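Local coordinates for protein glycerate dehydrogenase/glyoxylate reductase (Thermus thermophilus, PDB 2CUK) that probably reduces glyoxylate and hydroxypyruvate with a nicotinamide cofactor, as a member of the D-isomer specific 2-hydroxyacid dehydrogenase family, at residues K67-Y72 and D77-E82; L47-T50 and R54-A57. All blocks are in the same frame, centred on the assembly; numbering follows the deposited sequence.

Contacts 1 and 2 are both buried and lie side by side, their centres about 6 Å apart, in the domain built on the parallel sheet of strands 23-26, 2-5, 46-48, 68-70 and 90-92. Each packs the end of a strand against the loop that leads into the next helix, and the two strands, 46-48 and 68-70, are neighbours. The backbone probably ties them together twice: Ala70 N lies 2.8 Å from Leu47 O between the strands, and His78 O lies 2.9 Å from Ile55 N between the loops. Contact 2 is purely aliphatic. Contact 1, one strand further across the sheet, adds a sulfur and an imidazole to its aliphatic pair.

Contact 1 (K67-Y72 and D77-E82); sequences KVIACY and DHVDLE
The first leg of a beta-alpha-beta unit, strand 68-70, helix 81-85 and strand 90-92, is closed here by Ile69 and Cys71 packing on Val79 and His78 of the loop before the helix. The unit belongs to the five-stranded parallel sheet, order 2-1-3-4-5, of the flavodoxin-like domain, probably substrate-binding as in this family. Val79 divides its two methyls between the partners. With CG1 anti to the backbone N (chi1 179°), that methyl meets the tip of Ile69, CG1 lying 4.2 Å from Ile69 CD1. The other methyl, CG2, turns to the sulfur, 4.0 Å from Cys71 SG, and also lies over one face of the His78 ring, offset toward its rim. The imidazole is held by His78 ND1, which is hydrogen-bonded to Asp53 O, and more weakly by NE2 to Gly75 O. One residue after Val79, Asp80 N-caps the helix, its OD1 receiving a hydrogen bond from Ala83 N. These contacts lie just before the helix and join loop to sheet face. Cys71 SG approaches the His78 ring obliquely, 5.0 Å from the centroid and 54° off the normal. Cys71 SG to His78 CE1, the nearest ring atom, is 4.3 Å.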
loop_
_atom_site.group_PDB
_atom_site.type_symbol
_atom_site.label_atom_id
_atom_site.label_comp_id
_atom_site.label_asym_id
_atom_site.label_seq_id
_atom_site.Cartn_x
_atom_site.Cartn_y
_atom_site.Cartn_z
ATOM N N LYS A 67 40.288 10.383 -7.630
ATOM C CA LYS A 67 40.395 9.228 -8.519
ATOM C C LYS A 67 39.057 8.603 -8.900
ATOM O O LYS A 67 38.905 8.065 -9.996
ATOM C CB LYS A 67 41.270 8.146 -7.880
ATOM C CG LYS A 67 42.686 8.591 -7.545
ATOM C CD LYS A 67 43.518 7.457 -6.954
ATOM C CE LYS A 67 43.959 6.450 -8.014
ATOM N NZ LYS A 67 42.825 5.729 -8.655
ATOM N N VAL A 68 38.082 8.670 -8.000
ATOM C CA VAL A 68 36.792 8.062 -8.280
ATOM C C VAL A 68 35.611 8.746 -7.620
ATOM O O VAL A 68 35.693 9.224 -6.487
ATOM C CB VAL A 68 36.787 6.582 -7.840
ATOM C CG1 VAL A 68 37.116 6.487 -6.356
ATOM C CG2 VAL A 68 35.430 5.949 -8.121
ATOM N N ILE A 69 34.511 8.788 -8.358
ATOM C CA ILE A 69 33.267 9.352 -7.868
ATOM C C ILE A 69 32.298 8.172 -7.855
ATOM O O ILE A 69 31.740 7.805 -8.892
ATOM C CB ILE A 69 32.722 10.451 -8.808
ATOM C CG1 ILE A 69 33.712 11.618 -8.880
ATOM C CG2 ILE A 69 31.369 10.942 -8.304
ATOM C CD1 ILE A 69 33.289 12.712 -9.838
ATOM N N ALA A 70 32.135 7.555 -6.689
ATOM C CA ALA A 70 31.236 6.417 -6.542
ATOM C C ALA A 70 29.883 6.934 -6.077
ATOM O O ALA A 70 29.653 7.140 -4.881
ATOM C CB ALA A 70 31.801 5.419 -5.533
ATOM N N CYS A 71 28.991 7.144 -7.036
ATOM C CA CYS A 71 27.658 7.660 -6.759
ATOM C C CYS A 71 26.778 6.764 -5.909
ATOM O O CYS A 71 26.692 5.559 -6.134
ATOM C CB CYS A 71 26.927 7.956 -8.070
ATOM S SG CYS A 71 27.690 9.257 -9.041
ATOM N N TYR A 72 26.119 7.378 -4.933
ATOM C CA TYR A 72 25.198 6.673 -4.059
ATOM C C TYR A 72 23.837 6.879 -4.722
ATOM O O TYR A 72 22.981 7.592 -4.200
ATOM C CB TYR A 72 25.212 7.293 -2.653
ATOM C CG TYR A 72 24.353 6.558 -1.642
ATOM C CD1 TYR A 72 24.705 5.288 -1.188
ATOM C CD2 TYR A 72 23.171 7.124 -1.162
ATOM C CE1 TYR A 72 23.900 4.594 -0.279
ATOM C CE2 TYR A 72 22.351 6.438 -0.257
ATOM C CZ TYR A 72 22.721 5.177 0.178
ATOM O OH TYR A 72 21.907 4.494 1.057
ATOM N N ASP A 77 22.832 12.178 -13.412
ATOM C CA ASP A 77 22.642 13.450 -14.107
ATOM C C ASP A 77 23.223 14.641 -13.352
ATOM O O ASP A 77 23.354 15.731 -13.907
ATOM C CB ASP A 77 21.154 13.698 -14.360
ATOM C CG ASP A 77 20.472 12.522 -15.030
ATOM O OD1 ASP A 77 20.263 11.489 -14.353
ATOM O OD2 ASP A 77 20.153 12.625 -16.234
ATOM N N HIS A 78 23.570 14.431 -12.087
ATOM C CA HIS A 78 24.122 15.496 -11.254
ATOM C C HIS A 78 25.644 15.546 -11.314
ATOM O O HIS A 78 26.278 16.343 -10.618
ATOM C CB HIS A 78 23.675 15.299 -9.808
ATOM C CG HIS A 78 23.930 13.921 -9.287
ATOM N ND1 HIS A 78 24.899 13.645 -8.348
ATOM C CD2 HIS A 78 23.358 12.733 -9.598
ATOM C CE1 HIS A 78 24.913 12.348 -8.101
ATOM N NE2 HIS A 78 23.989 11.771 -8.847
ATOM N N VAL A 79 26.223 14.691 -12.149
ATOM C CA VAL A 79 27.670 14.627 -12.301
ATOM C C VAL A 79 28.088 14.886 -13.746
ATOM O O VAL A 79 27.624 14.210 -14.665
ATOM C CB VAL A 79 28.206 13.242 -11.873
ATOM C CG1 VAL A 79 29.719 13.185 -12.052
ATOM C CG2 VAL A 79 27.824 12.963 -10.422
ATOM N N ASP A 80 28.956 15.873 -13.945
ATOM C CA ASP A 80 29.448 16.186 -15.285
ATOM C C ASP A 80 30.379 15.037 -15.659
ATOM O O ASP A 80 31.560 15.053 -15.319
ATOM C CB ASP A 80 30.228 17.503 -15.278
ATOM C CG ASP A 80 30.629 17.952 -16.674
ATOM O OD1 ASP A 80 30.963 17.087 -17.509
ATOM O OD2 ASP A 80 30.624 19.174 -16.936
ATOM N N LEU A 81 29.839 14.040 -16.351
ATOM C CA LEU A 81 30.613 12.866 -16.734
ATOM C C LEU A 81 31.801 13.171 -17.641
ATOM O O LEU A 81 32.888 12.624 -17.451
ATOM C CB LEU A 81 29.700 11.836 -17.406
ATOM C CG LEU A 81 28.480 11.373 -16.600
ATOM C CD1 LEU A 81 27.699 10.352 -17.412
ATOM C CD2 LEU A 81 28.920 10.775 -15.273
ATOM N N GLU A 82 31.597 14.040 -18.624
ATOM C CA GLU A 82 32.669 14.392 -19.546
ATOM C C GLU A 82 33.786 15.148 -18.836
ATOM O O GLU A 82 34.961 14.997 -19.175
ATOM C CB GLU A 82 32.119 15.221 -20.710
ATOM C CG GLU A 82 31.084 14.481 -21.548
ATOM C CD GLU A 82 31.549 13.092 -21.957
ATOM O OE1 GLU A 82 32.631 12.978 -22.569
ATOM O OE2 GLU A 82 30.830 12.111 -21.665
#

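Contact 2 (L47-T50 and R54-A57); sequences LIPT and RIDA
Ile55 packs on Leu47 and Pro49 where strand 46-48 gives way to the loop leading to helix 57-62, one of the strand-to-helix passages of this parallel sheet. From CB the isoleucine forks. CG2, anti to the backbone N, goes to Ile69 of the adjoining strand, while CG1, beside that N (chi1 -51°), is directed to the proline. CG1 rests 3.9 Å from Pro49 CB and 4.1 Å from Pro49 CG, the two side chains crossing at about a right angle. A second bend, chi2 -57°, brings CD1 back over the same proline carbon, 3.9 Å from Pro49 CB. CD1 also meets Leu47 tip to tip, 3.8 Å from Leu47 CD2. A serine here would probably open a gap beside Pro49, leave Leu47 CD2 without its Ile55 partner and set a hydroxyl among aliphatic groups. Just beyond, Asp56 N-caps the helix through OD1 to Val59 N and forms a salt bridge from OD2 to Lys34 NZ. Leu47, Pro49 and Ile55 meet through carbon alone, while polar bonds of the loop, such as Thr50 OG1 to Asp53 OD2, lie beside them. Their contact is non-directional and rests on how closely the branched isoleucine fits the proline and leucine.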
loop_
_atom_site.group_PDB
_atom_site.type_symbol
_atom_site.label_atom_id
_atom_site.label_comp_id
_atom_site.label_asym_id
_atom_site.label_seq_id
_atom_site.Cartn_x
_atom_site.Cartn_y
_atom_site.Cartn_z
ATOM N N LEU A 47 35.269 9.977 -3.558
ATOM C CA LEU A 47 34.060 10.734 -3.243
ATOM C C LEU A 47 32.789 9.922 -3.467
ATOM O O LEU A 47 32.640 9.262 -4.496
ATOM C CB LEU A 47 33.990 12.003 -4.098
ATOM C CG LEU A 47 32.730 12.863 -3.948
ATOM C CD1 LEU A 47 32.737 13.543 -2.589
ATOM C CD2 LEU A 47 32.666 13.901 -5.059
ATOM N N ILE A 48 31.881 9.973 -2.492
ATOM C CA ILE A 48 30.597 9.280 -2.589
ATOM C C ILE A 48 29.515 10.335 -2.384
ATOM O O ILE A 48 29.160 10.662 -1.251
ATOM C CB ILE A 48 30.434 8.196 -1.507
ATOM C CG1 ILE A 48 31.544 7.153 -1.638
ATOM C CG2 ILE A 48 29.063 7.532 -1.651
ATOM C CD1 ILE A 48 31.590 6.160 -0.501
ATOM N N PRO A 49 28.984 10.892 -3.484
ATOM C CA PRO A 49 27.943 11.919 -3.426
ATOM C C PRO A 49 26.541 11.344 -3.545
ATOM O O PRO A 49 26.370 10.133 -3.715
ATOM C CB PRO A 49 28.286 12.796 -4.617
ATOM C CG PRO A 49 28.642 11.756 -5.647
ATOM C CD PRO A 49 29.472 10.730 -4.867
ATOM N N THR A 50 25.551 12.231 -3.455
ATOM C CA THR A 50 24.141 11.873 -3.580
ATOM C C THR A 50 23.555 12.731 -4.697
ATOM O O THR A 50 24.240 13.599 -5.240
ATOM C CB THR A 50 23.341 12.156 -2.279
ATOM O OG1 THR A 50 23.349 13.563 -2.003
ATOM C CG2 THR A 50 23.936 11.401 -1.103
ATOM N N ARG A 54 25.853 18.642 -6.560
ATOM C CA ARG A 54 26.241 18.966 -7.914
ATOM C C ARG A 54 27.731 18.740 -8.085
ATOM O O ARG A 54 28.560 19.514 -7.627
ATOM C CB ARG A 54 25.904 20.437 -8.168
ATOM C CG ARG A 54 25.985 20.803 -9.650
ATOM C CD ARG A 54 25.473 19.674 -10.552
ATOM N NE ARG A 54 24.452 20.176 -11.477
ATOM C CZ ARG A 54 23.195 19.725 -11.313
ATOM N NH1 ARG A 54 22.917 18.872 -10.343
ATOM N NH2 ARG A 54 22.231 20.141 -12.138
ATOM N N ILE A 55 28.124 17.659 -8.749
ATOM C CA ILE A 55 29.536 17.362 -8.950
ATOM C C ILE A 55 29.960 17.807 -10.349
ATOM O O ILE A 55 29.957 17.016 -11.295
ATOM C CB ILE A 55 29.810 15.852 -8.778
ATOM C CG1 ILE A 55 29.217 15.364 -7.450
ATOM C CG2 ILE A 55 31.305 15.584 -8.805
ATOM C CD1 ILE A 55 29.737 16.099 -6.218
ATOM N N ASP A 56 30.316 19.084 -10.468
ATOM C CA ASP A 56 30.734 19.657 -11.744
ATOM C C ASP A 56 32.252 19.774 -11.867
ATOM O O ASP A 56 32.995 19.307 -11.002
ATOM C CB ASP A 56 30.100 21.039 -11.933
ATOM C CG ASP A 56 30.316 21.951 -10.738
ATOM O OD1 ASP A 56 31.344 21.798 -10.044
ATOM O OD2 ASP A 56 29.460 22.828 -10.501
ATOM N N ALA A 57 32.703 20.410 -12.947
ATOM C CA ALA A 57 34.129 20.591 -13.195
ATOM C C ALA A 57 34.823 21.325 -12.050
ATOM O O ALA A 57 35.929 20.959 -11.649
ATOM C CB ALA A 57 34.339 21.349 -14.502
#